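Local coordinates for oligopeptide-binding protein oppA (PDB 3DRF), which binds oligopeptides and serves as the receptor component of the OppABCDF ABC transporter, which takes up peptides longer than three residues, at residues G310-A314 with K315-N319; L106-S109 with D110-V114; S281-K284 with Q285-L289; N228-A231 with G232-I235. All coordinates share one frame; numbering follows the deposited sequence. Where two conformers were deposited one is given.

Contact 1 (G310-A314 with K315-N319); sequences GHYDA and KNSIN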
loop_
_atom_site.group_PDB
_atom_site.type_symbol
_atom_site.label_atom_id
_atom_site.label_comp_id
_atom_site.label_asym_id
_atom_site.label_seq_id
_atom_site.Cartn_x
_atom_site.Cartn_y
_atom_site.Cartn_z
ATOM N N GLY A 310 17.406 3.359 11.064
ATOM C CA GLY A 310 16.976 3.634 12.426
ATOM C C GLY A 310 16.056 2.573 13.008
ATOM O O GLY A 310 16.097 1.452 12.650
ATOM N N HIS A 311 15.252 3.011 13.972
ATOM C CA HIS A 311 14.249 2.170 14.639
ATOM C C HIS A 311 12.942 2.971 14.850
ATOM O O HIS A 311 12.937 4.174 14.713
ATOM C CB HIS A 311 14.830 1.592 15.960
ATOM C CG HIS A 311 14.822 2.556 17.103
ATOM N ND1 HIS A 311 15.851 3.447 17.345
ATOM C CD2 HIS A 311 13.957 2.689 18.129
ATOM C CE1 HIS A 311 15.569 4.122 18.440
ATOM N NE2 HIS A 311 14.437 3.678 18.935
ATOM N N TYR A 312 11.867 2.265 15.209
ATOM C CA TYR A 312 10.567 2.882 15.548
ATOM C C TYR A 312 10.330 2.778 17.051
ATOM O O TYR A 312 10.388 1.709 17.616
ATOM C CB TYR A 312 9.457 2.197 14.761
ATOM C CG TYR A 312 8.147 2.938 14.915
ATOM C CD1 TYR A 312 7.889 4.087 14.179
ATOM C CD2 TYR A 312 7.215 2.531 15.819
ATOM C CE1 TYR A 312 6.692 4.779 14.320
ATOM C CE2 TYR A 312 5.988 3.218 15.973
ATOM C CZ TYR A 312 5.754 4.358 15.239
ATOM O OH TYR A 312 4.547 5.003 15.415
ATOM N N ASP A 313 10.115 3.923 17.658
ATOM C CA ASP A 313 9.809 4.089 19.080
ATOM C C ASP A 313 8.288 4.083 19.203
ATOM O O ASP A 313 7.641 5.005 18.872
ATOM C CB ASP A 313 10.399 5.433 19.563
ATOM C CG ASP A 313 10.026 5.812 20.997
ATOM O OD1 ASP A 313 9.176 5.236 21.603
ATOM O OD2 ASP A 313 10.613 6.778 21.410
ATOM N N ALA A 314 7.771 2.945 19.665
ATOM C CA ALA A 314 6.329 2.735 19.795
ATOM C C ALA A 314 5.719 3.579 20.914
ATOM O O ALA A 314 4.671 4.095 20.755
ATOM C CB ALA A 314 6.047 1.249 20.078
ATOM N N LYS A 315 6.450 3.762 21.979
ATOM C CA LYS A 315 5.924 4.527 23.127
ATOM C C LYS A 315 5.577 5.960 22.687
ATOM O O LYS A 315 4.545 6.465 22.966
ATOM C CB LYS A 315 6.903 4.453 24.311
ATOM C CG LYS A 315 6.529 5.401 25.445
ATOM C CD LYS A 315 5.336 4.866 26.221
ATOM C CE LYS A 315 5.209 5.563 27.596
ATOM N NZ LYS A 315 4.869 6.978 27.497
ATOM N N ASN A 316 6.472 6.565 21.927
ATOM C CA ASN A 316 6.299 7.936 21.467
ATOM C C ASN A 316 5.838 8.061 20.031
ATOM O O ASN A 316 5.751 9.135 19.535
ATOM C CB ASN A 316 7.622 8.704 21.669
ATOM C CG ASN A 316 8.010 8.790 23.157
ATOM O OD1 ASN A 316 7.260 9.281 23.943
ATOM N ND2 ASN A 316 9.091 8.174 23.503
ATOM N N SER A 317 5.573 6.930 19.399
ATOM C CA SER A 317 5.121 6.859 17.985
ATOM C C SER A 317 5.950 7.732 17.070
ATOM O O SER A 317 5.479 8.617 16.450
ATOM C CB SER A 317 3.628 7.223 17.875
ATOM O OG SER A 317 2.881 6.281 18.575
ATOM N N ILE A 318 7.219 7.407 17.014
ATOM C CA ILE A 318 8.210 8.188 16.244
ATOM C C ILE A 318 9.371 7.323 15.704
ATOM O O ILE A 318 9.950 6.520 16.395
ATOM C CB ILE A 318 8.726 9.408 17.123
ATOM C CG1 ILE A 318 9.665 10.386 16.369
ATOM C CG2 ILE A 318 9.488 8.901 18.387
ATOM C CD1 ILE A 318 10.266 11.534 17.264
ATOM N N ASN A 319 9.687 7.584 14.443
ATOM C CA ASN A 319 10.908 7.050 13.824
ATOM C C ASN A 319 12.120 7.806 14.351
ATOM O O ASN A 319 12.110 8.982 14.499
ATOM C CB ASN A 319 10.772 7.162 12.278
ATOM C CG ASN A 319 9.851 6.103 11.732
ATOM O OD1 ASN A 319 10.183 4.983 11.728
ATOM N ND2 ASN A 319 8.700 6.500 11.291
#
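The carboxylate of Asp313 reaches across the hairpin turn and holds Asn316 at two points. Asp313 OD2 receives Asn316 ND2 at 2.9 Å on its syn side, nearly straight at 170° and in the amide plane. Asp313 OD1 takes the backbone N of Asn316 at 3.0 Å from above the carboxylate plane. CG lies anti to the backbone N of Asp313 (chi1 174°), which sends both oxygens over the turn. With an alanine here, Asn316 would probably lose both bonds and its amide be free to turn.

Behind this grip, Asp313 N donates to Ile318 O and Ile318 N returns a bond to Asp313 O at 3.1 Å. Ser317 and Ile318 both face Asp313, a G1 beta bulge, with Ser317 at positive phi. On the other side of the strand pair, Tyr312 lays its OH 3.2 Å from Ser317 CA, while Asn319 OD1 meets the Tyr312 ring edge at CD1, 3.5 Å away.

Further out, Tyr312 OH bonds to Ala488 O, the Asn319 amide is shared among Ala487, Ala489 and His495, and Ser317 OG meets His150. The hairpin of strands 311-313 and 318-320, a two-stranded sheet, is pinned to the loop preceding helix 499-508.

Contact 2 (L106-S109 with D110-V114); sequences LKWS and DGSEV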
loop_
_atom_site.group_PDB
_atom_site.type_symbol
_atom_site.label_atom_id
_atom_site.label_comp_id
_atom_site.label_asym_id
_atom_site.label_seq_id
_atom_site.Cartn_x
_atom_site.Cartn_y
_atom_site.Cartn_z
ATOM N N LEU A 106 -28.221 1.190 4.882
ATOM C CA LEU A 106 -26.922 0.507 4.986
ATOM C C LEU A 106 -26.893 -0.428 6.208
ATOM O O LEU A 106 -26.996 0.014 7.304
ATOM C CB LEU A 106 -25.775 1.558 5.068
ATOM C CG LEU A 106 -24.374 0.990 5.162
ATOM C CD1 LEU A 106 -23.994 0.175 3.886
ATOM C CD2 LEU A 106 -23.338 2.162 5.450
ATOM N N LYS A 107 -26.701 -1.694 5.907
ATOM C CA LYS A 107 -26.698 -2.761 6.902
ATOM C C LYS A 107 -25.429 -3.627 6.792
ATOM O O LYS A 107 -24.793 -3.680 5.799
ATOM C CB LYS A 107 -27.962 -3.630 6.678
ATOM C CG LYS A 107 -29.304 -2.893 6.933
ATOM C CD LYS A 107 -30.471 -3.868 6.676
ATOM C CE LYS A 107 -31.765 -3.126 6.881
ATOM N NZ LYS A 107 -31.727 -2.749 8.294
ATOM N N TRP A 108 -25.130 -4.284 7.876
ATOM C CA TRP A 108 -24.201 -5.423 7.897
ATOM C C TRP A 108 -24.882 -6.691 7.346
ATOM O O TRP A 108 -26.106 -6.764 7.248
ATOM C CB TRP A 108 -23.776 -5.728 9.373
ATOM C CG TRP A 108 -22.949 -4.554 9.960
ATOM C CD1 TRP A 108 -23.394 -3.632 10.834
ATOM C CD2 TRP A 108 -21.616 -4.172 9.593
ATOM N NE1 TRP A 108 -22.402 -2.713 11.099
ATOM C CE2 TRP A 108 -21.316 -3.016 10.324
ATOM C CE3 TRP A 108 -20.634 -4.739 8.773
ATOM C CZ2 TRP A 108 -20.059 -2.401 10.271
ATOM C CZ3 TRP A 108 -19.391 -4.115 8.701
ATOM C CH2 TRP A 108 -19.116 -2.937 9.455
ATOM N N SER A 109 -24.049 -7.681 7.040
ATOM C CA SER A 109 -24.531 -8.913 6.398
ATOM C C SER A 109 -25.343 -9.834 7.354
ATOM O O SER A 109 -25.855 -10.818 6.934
ATOM C CB SER A 109 -23.361 -9.648 5.777
ATOM O OG SER A 109 -22.336 -9.808 6.745
ATOM N N ASP A 110 -25.454 -9.459 8.609
ATOM C CA ASP A 110 -26.365 -10.148 9.549
ATOM C C ASP A 110 -27.696 -9.366 9.681
ATOM O O ASP A 110 -28.499 -9.732 10.501
ATOM C CB ASP A 110 -25.691 -10.324 10.908
ATOM C CG ASP A 110 -25.578 -9.048 11.686
ATOM O OD1 ASP A 110 -25.663 -7.979 11.119
ATOM O OD2 ASP A 110 -25.388 -9.118 12.896
ATOM N N GLY A 111 -27.901 -8.318 8.869
ATOM C CA GLY A 111 -29.139 -7.532 8.922
ATOM C C GLY A 111 -29.157 -6.358 9.924
ATOM O O GLY A 111 -30.067 -5.562 9.886
ATOM N N SER A 112 -28.118 -6.234 10.747
ATOM C CA SER A 112 -28.013 -5.125 11.696
ATOM C C SER A 112 -27.606 -3.814 11.002
ATOM O O SER A 112 -27.084 -3.833 9.915
ATOM C CB SER A 112 -27.027 -5.467 12.825
ATOM O OG SER A 112 -25.691 -5.583 12.312
ATOM N N GLU A 113 -27.956 -2.730 11.638
ATOM C CA GLU A 113 -27.668 -1.427 11.029
ATOM C C GLU A 113 -26.199 -1.059 11.123
ATOM O O GLU A 113 -25.551 -1.307 12.133
ATOM C CB GLU A 113 -28.461 -0.309 11.707
ATOM C CG GLU A 113 -29.954 -0.356 11.474
ATOM C CD GLU A 113 -30.336 -0.098 10.023
ATOM O OE1 GLU A 113 -29.847 0.888 9.430
ATOM O OE2 GLU A 113 -31.135 -0.883 9.470
ATOM N N VAL A 114 -25.671 -0.503 10.016
ATOM C CA VAL A 114 -24.427 0.251 10.117
ATOM C C VAL A 114 -24.675 1.652 10.668
ATOM O O VAL A 114 -25.563 2.365 10.202
ATOM C CB VAL A 114 -23.723 0.363 8.752
ATOM C CG1 VAL A 114 -22.386 1.072 8.901
ATOM C CG2 VAL A 114 -23.538 -1.014 8.135
#
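Val114 sets one methyl over a face of the Trp108 indole. Val114 CG2 stands 3.6 Å from the centroid of the five-membered ring of Trp108 and 12° off its normal, a CH-pi contact over the face. The two side chains cross at about a right angle. With CG anti to the carbonyl carbon (chi1 -66°), Trp108 swings its ring over the returning chain, where Val114 can cover it. Val114 CG2 also lies 3.7 Å from Leu106 CG, wedged between leucine and indole.

At the edge of the ring, near its plane, come two oxygens: Ser112 OG, 3.4 Å from Trp108 CD1, and the carbonyl O of Glu113. Ser112 OG is itself held by Asp110 OD1, which accepts it at 2.7 Å on the syn lone pair and also takes Ser112 N from above the carboxylate plane, forming an Asx turn. Trp108 to Gly111 is a type I beta turn closed by Gly111 N to Trp108 O, and Trp108 N bonds to Ser112 O at 2.9 Å. Lys107 and Glu113 are modelled as a salt bridge, doubtful because the approach is implausibly short and Glu113 has two conformers.

Outside the loop, Trp108 NE1 donates to Asp118 of helix 116-127. Replacing the indole by the methyl of an alanine is likely to leave Val114 CG2 without its aromatic partner and Asp118 without that N-H.

Chemically the loop is divided: buried apolar groups of Leu106, Trp108 and Val114 pack together, while the polar turn is tied by one aspartate oxygen serving two donors, and Glu113 finds a second positive partner in Lys169.

Contact 3 (S281-K284 with Q285-L289); sequences SQYK and QVKNL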
loop_
_atom_site.group_PDB
_atom_site.type_symbol
_atom_site.label_atom_id
_atom_site.label_comp_id
_atom_site.label_asym_id
_atom_site.label_seq_id
_atom_site.Cartn_x
_atom_site.Cartn_y
_atom_site.Cartn_z
ATOM N N SER A 281 6.369 -10.398 -16.104
ATOM C CA SER A 281 7.144 -11.361 -16.916
ATOM C C SER A 281 6.254 -12.383 -17.655
ATOM O O SER A 281 6.696 -12.990 -18.572
ATOM C CB SER A 281 8.171 -12.099 -16.082
ATOM O OG SER A 281 7.542 -12.868 -15.068
ATOM N N GLN A 282 5.021 -12.565 -17.209
ATOM C CA GLN A 282 4.081 -13.478 -17.850
ATOM C C GLN A 282 3.172 -12.864 -18.900
ATOM O O GLN A 282 2.374 -13.507 -19.467
ATOM C CB GLN A 282 3.230 -14.152 -16.727
ATOM C CG GLN A 282 4.057 -15.095 -15.824
ATOM C CD GLN A 282 3.321 -15.566 -14.617
ATOM O OE1 GLN A 282 2.285 -15.081 -14.282
ATOM N NE2 GLN A 282 3.898 -16.516 -13.964
ATOM N N TYR A 283 3.308 -11.573 -19.121
ATOM C CA TYR A 283 2.395 -10.818 -19.989
ATOM C C TYR A 283 2.308 -11.379 -21.422
ATOM O O TYR A 283 1.241 -11.492 -21.967
ATOM C CB TYR A 283 2.825 -9.333 -20.009
ATOM C CG TYR A 283 1.875 -8.374 -20.725
ATOM C CD1 TYR A 283 0.485 -8.387 -20.495
ATOM C CD2 TYR A 283 2.370 -7.378 -21.537
ATOM C CE1 TYR A 283 -0.343 -7.484 -21.089
ATOM C CE2 TYR A 283 1.525 -6.488 -22.133
ATOM C CZ TYR A 283 0.184 -6.548 -21.913
ATOM O OH TYR A 283 -0.686 -5.613 -22.486
ATOM N N LYS A 284 3.464 -11.730 -21.998
ATOM C CA LYS A 284 3.469 -12.243 -23.377
ATOM C C LYS A 284 2.763 -13.616 -23.434
ATOM O O LYS A 284 1.985 -13.866 -24.290
ATOM C CB LYS A 284 4.890 -12.302 -23.913
ATOM C CG LYS A 284 4.911 -12.736 -25.338
ATOM C CD LYS A 284 6.251 -12.524 -25.917
ATOM C CE LYS A 284 6.383 -11.262 -26.722
ATOM N NZ LYS A 284 7.770 -11.130 -27.326
ATOM N N GLN A 285 3.068 -14.500 -22.498
ATOM C CA GLN A 285 2.389 -15.790 -22.398
ATOM C C GLN A 285 0.882 -15.618 -22.321
ATOM O O GLN A 285 0.149 -16.342 -22.920
ATOM C CB GLN A 285 2.901 -16.625 -21.200
ATOM C CG GLN A 285 4.311 -17.044 -21.254
ATOM C CD GLN A 285 4.595 -18.024 -20.171
ATOM O OE1 GLN A 285 4.881 -17.662 -19.062
ATOM N NE2 GLN A 285 4.465 -19.285 -20.499
ATOM N N VAL A 286 0.440 -14.649 -21.522
ATOM C CA VAL A 286 -0.977 -14.406 -21.331
ATOM C C VAL A 286 -1.651 -13.865 -22.576
ATOM O O VAL A 286 -2.717 -14.227 -22.923
ATOM C CB VAL A 286 -1.210 -13.458 -20.118
ATOM C CG1 VAL A 286 -2.672 -13.014 -20.059
ATOM C CG2 VAL A 286 -0.791 -14.175 -18.818
ATOM N N LYS A 287 -0.982 -12.964 -23.252
ATOM C CA LYS A 287 -1.520 -12.431 -24.526
ATOM C C LYS A 287 -1.548 -13.552 -25.586
ATOM O O LYS A 287 -2.332 -13.434 -26.470
ATOM C CB LYS A 287 -0.676 -11.243 -25.028
ATOM C CG LYS A 287 -0.852 -9.962 -24.224
ATOM C CD LYS A 287 -0.046 -8.785 -24.875
ATOM C CE LYS A 287 1.425 -8.912 -24.619
ATOM N NZ LYS A 287 2.194 -7.794 -25.285
ATOM N N ASN A 288 -0.679 -14.548 -25.483
ATOM C CA ASN A 288 -0.575 -15.686 -26.431
ATOM C C ASN A 288 -1.792 -16.630 -26.266
ATOM O O ASN A 288 -2.070 -17.430 -27.130
ATOM C CB ASN A 288 0.727 -16.489 -26.239
ATOM C CG ASN A 288 1.991 -15.804 -26.807
ATOM O OD1 ASN A 288 1.920 -14.799 -27.468
ATOM N ND2 ASN A 288 3.143 -16.347 -26.469
ATOM N N LEU A 289 -2.494 -16.564 -25.146
ATOM C CA LEU A 289 -3.594 -17.513 -24.881
ATOM C C LEU A 289 -4.838 -17.233 -25.675
ATOM O O LEU A 289 -5.243 -16.160 -25.841
ATOM C CB LEU A 289 -3.933 -17.566 -23.394
ATOM C CG LEU A 289 -2.791 -18.094 -22.509
ATOM C CD1 LEU A 289 -3.218 -18.040 -21.090
ATOM C CD2 LEU A 289 -2.235 -19.500 -22.867
HETATM O O HOH W 1 5.574 -13.784 -20.997
HETATM O O HOH W 2 7.084 -15.995 -18.323
#
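Gln282 O, Tyr283 O and Lys284 O accept in turn from the backbone N of Val286, Lys287 and Asn288, the i to i+4 ladder of a short helix, with the last bond more bent. One turn apart on this ladder, Lys287 lies over a face of the Tyr283 ring. Lys287 CE is 3.6 Å from the centroid of the Tyr283 ring and 19° off the normal, a CH-pi contact displaced toward the rim on the CD2 and CE2 side. The lysine chain folds at chi3 (-75°), and this bend keeps CD, CE and NZ along the ring; Lys287 CD passes 3.7 Å from Tyr283 CZ. The tyrosine in turn has CG anti to its N, which carries the ring forward, toward the C-terminal end of the helix, to meet the lysine. Tyr283 also meets the ring of Tyr545, the two rings at an angle.

Before the helix, two waters span from Ser281 O. One donates to that oxygen and accepts Gln285 N at 3.0 Å; the other donates both to Ser281 O and to Gln285 OE1, the latter at 2.9 Å. Val286 faces inward instead, onto Val294, Leu267 and Tyr545, while Val286 CG2 packs against Gln282 O at 3.3 Å.

Water therefore extends the hydrogen bonding of the helix start, and on its outer side Lys287 makes use of its alkyl chain. Hydrogens on a carbon next to an ammonium group are likely to be slightly positive, which would favour their place over the electron-rich ring. Lys284 NZ, 6.8 Å from Lys287 NZ, probably adds only a mild repulsion.

Contact 4 (N228-A231 with G232-I235); sequences NVVA and GESI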
loop_
_atom_site.group_PDB
_atom_site.type_symbol
_atom_site.label_atom_id
_atom_site.label_comp_id
_atom_site.label_asym_id
_atom_site.label_seq_id
_atom_site.Cartn_x
_atom_site.Cartn_y
_atom_site.Cartn_z
ATOM N N ASN A 228 -17.991 -18.793 3.289
ATOM C CA ASN A 228 -16.894 -19.581 3.838
ATOM C C ASN A 228 -15.532 -18.982 3.508
ATOM O O ASN A 228 -15.326 -18.443 2.420
ATOM C CB ASN A 228 -16.969 -21.025 3.337
ATOM C CG ASN A 228 -16.066 -21.960 4.115
ATOM O OD1 ASN A 228 -15.131 -22.541 3.565
ATOM N ND2 ASN A 228 -16.342 -22.111 5.406
ATOM N N VAL A 229 -14.620 -19.141 4.422
ATOM C CA VAL A 229 -13.253 -18.706 4.241
ATOM C C VAL A 229 -12.331 -19.850 4.672
ATOM O O VAL A 229 -12.430 -20.325 5.766
ATOM C CB VAL A 229 -12.958 -17.466 5.123
ATOM C CG1 VAL A 229 -11.498 -17.083 5.001
ATOM C CG2 VAL A 229 -13.844 -16.309 4.739
ATOM N N VAL A 230 -11.454 -20.287 3.771
ATOM C CA VAL A 230 -10.465 -21.304 4.069
ATOM C C VAL A 230 -9.141 -20.566 4.297
ATOM O O VAL A 230 -8.571 -20.012 3.393
ATOM C CB VAL A 230 -10.330 -22.323 2.900
ATOM C CG1 VAL A 230 -9.208 -23.318 3.157
ATOM C CG2 VAL A 230 -11.658 -23.074 2.678
ATOM N N ALA A 231 -8.724 -20.543 5.543
ATOM C CA ALA A 231 -7.546 -19.795 5.951
ATOM C C ALA A 231 -6.380 -20.051 5.022
ATOM O O ALA A 231 -6.064 -21.164 4.708
ATOM C CB ALA A 231 -7.179 -20.123 7.402
ATOM N N GLY A 232 -5.762 -18.980 4.561
ATOM C CA GLY A 232 -4.575 -19.093 3.741
ATOM C C GLY A 232 -4.867 -19.324 2.256
ATOM O O GLY A 232 -3.997 -19.190 1.467
ATOM N N GLU A 233 -6.107 -19.665 1.927
ATOM C CA GLU A 233 -6.413 -20.132 0.564
ATOM C C GLU A 233 -7.513 -19.419 -0.226
ATOM O O GLU A 233 -7.292 -19.030 -1.339
ATOM C CB GLU A 233 -6.784 -21.636 0.640
ATOM C CG GLU A 233 -5.700 -22.552 1.177
ATOM C CD GLU A 233 -6.117 -24.037 1.147
ATOM O OE1 GLU A 233 -7.081 -24.363 0.532
ATOM O OE2 GLU A 233 -5.415 -24.765 1.796
ATOM N N SER A 234 -8.699 -19.319 0.334
ATOM C CA SER A 234 -9.864 -18.967 -0.475
ATOM C C SER A 234 -11.045 -18.375 0.282
ATOM O O SER A 234 -11.149 -18.486 1.483
ATOM C CB SER A 234 -10.353 -20.246 -1.218
ATOM O OG SER A 234 -10.872 -21.159 -0.299
ATOM N N ILE A 235 -11.927 -17.767 -0.484
ATOM C CA ILE A 235 -13.209 -17.251 -0.012
ATOM C C ILE A 235 -14.312 -17.705 -0.999
ATOM O O ILE A 235 -14.151 -17.592 -2.178
ATOM C CB ILE A 235 -13.247 -15.706 -0.066
ATOM C CG1 ILE A 235 -12.023 -15.061 0.633
ATOM C CG2 ILE A 235 -14.580 -15.172 0.508
ATOM C CD1 ILE A 235 -11.779 -13.599 0.238
#
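Val230 and Ser234 stand opposite each other on one face of the hairpin, as the antiparallel hydrogen-bonded pair. Ser234 OG lies against the valine, 3.4 Å from Val230 CB and 3.6 Å from Val230 CG2. A chi1 of 68° places that oxygen between the backbone N and carbonyl carbon of the serine and turns it across to the neighbouring strand. On the other branch, Val230 CG1 meets Glu233 OE1 at 3.5 Å, the glutamate chain running out extended beside the methyl. The valine is thus flanked by oxygen on both branches.

The backbone explains why two residues crowd one. Val230 O accepts Glu233 N at 2.9 Å and also Ser234 N at 3.1 Å, the latter in the carbonyl plane on a lone pair, while Val230 N donates to Ser234 O. Glu233 and Ser234 both face Val230, a classic beta bulge beside the bend. Ala231 and Gly232 form the corner with the backbone angles of a type II turn. Ala231 CB lies 3.4 Å from Gly232 N, and a CB on Gly232 would collide with Ala231 O, which calls for glycine here.

On the opposite face, Val229 and Ile235 make the non-hydrogen-bonded pair, with a loose contact of 4.4 Å between Val229 CG2 and Ile235 CG2. Ile235 goes on to pack against Phe59 and Met62 of helix 57-62.

The result is a hairpin with two chemistries: Ile235 packed on that helix and Val229 on Met45, and outside a valine among polar atoms. Between 228-231 and 232-235 the hydrogen bonds are all backbone to backbone, two of them gathered on a single carbonyl.

Overall arrangement
Along the chain the order is contact 2, contact 4, contact 3, contact 1, and none touches another. Contacts 2 and 4 are the nearest pair, centres 23 Å apart and closest atoms about 11 Å. Contacts 1 and 3 are the farthest, 44 Å between centres. Contact 4 closes the hairpin at one edge of the five-stranded mixed sheet; contact 3 leads from strand 274-276 of that sheet into strand 292-307 of the eight-stranded one. Contact 2 lies in the loop between strand 97-102 of the four-stranded sheet and helix 116-127, and contact 1 forms a separate hairpin. Two hairpins, a loop and a short helix thus lie far apart in a venus fly-trap receptor in its closed form.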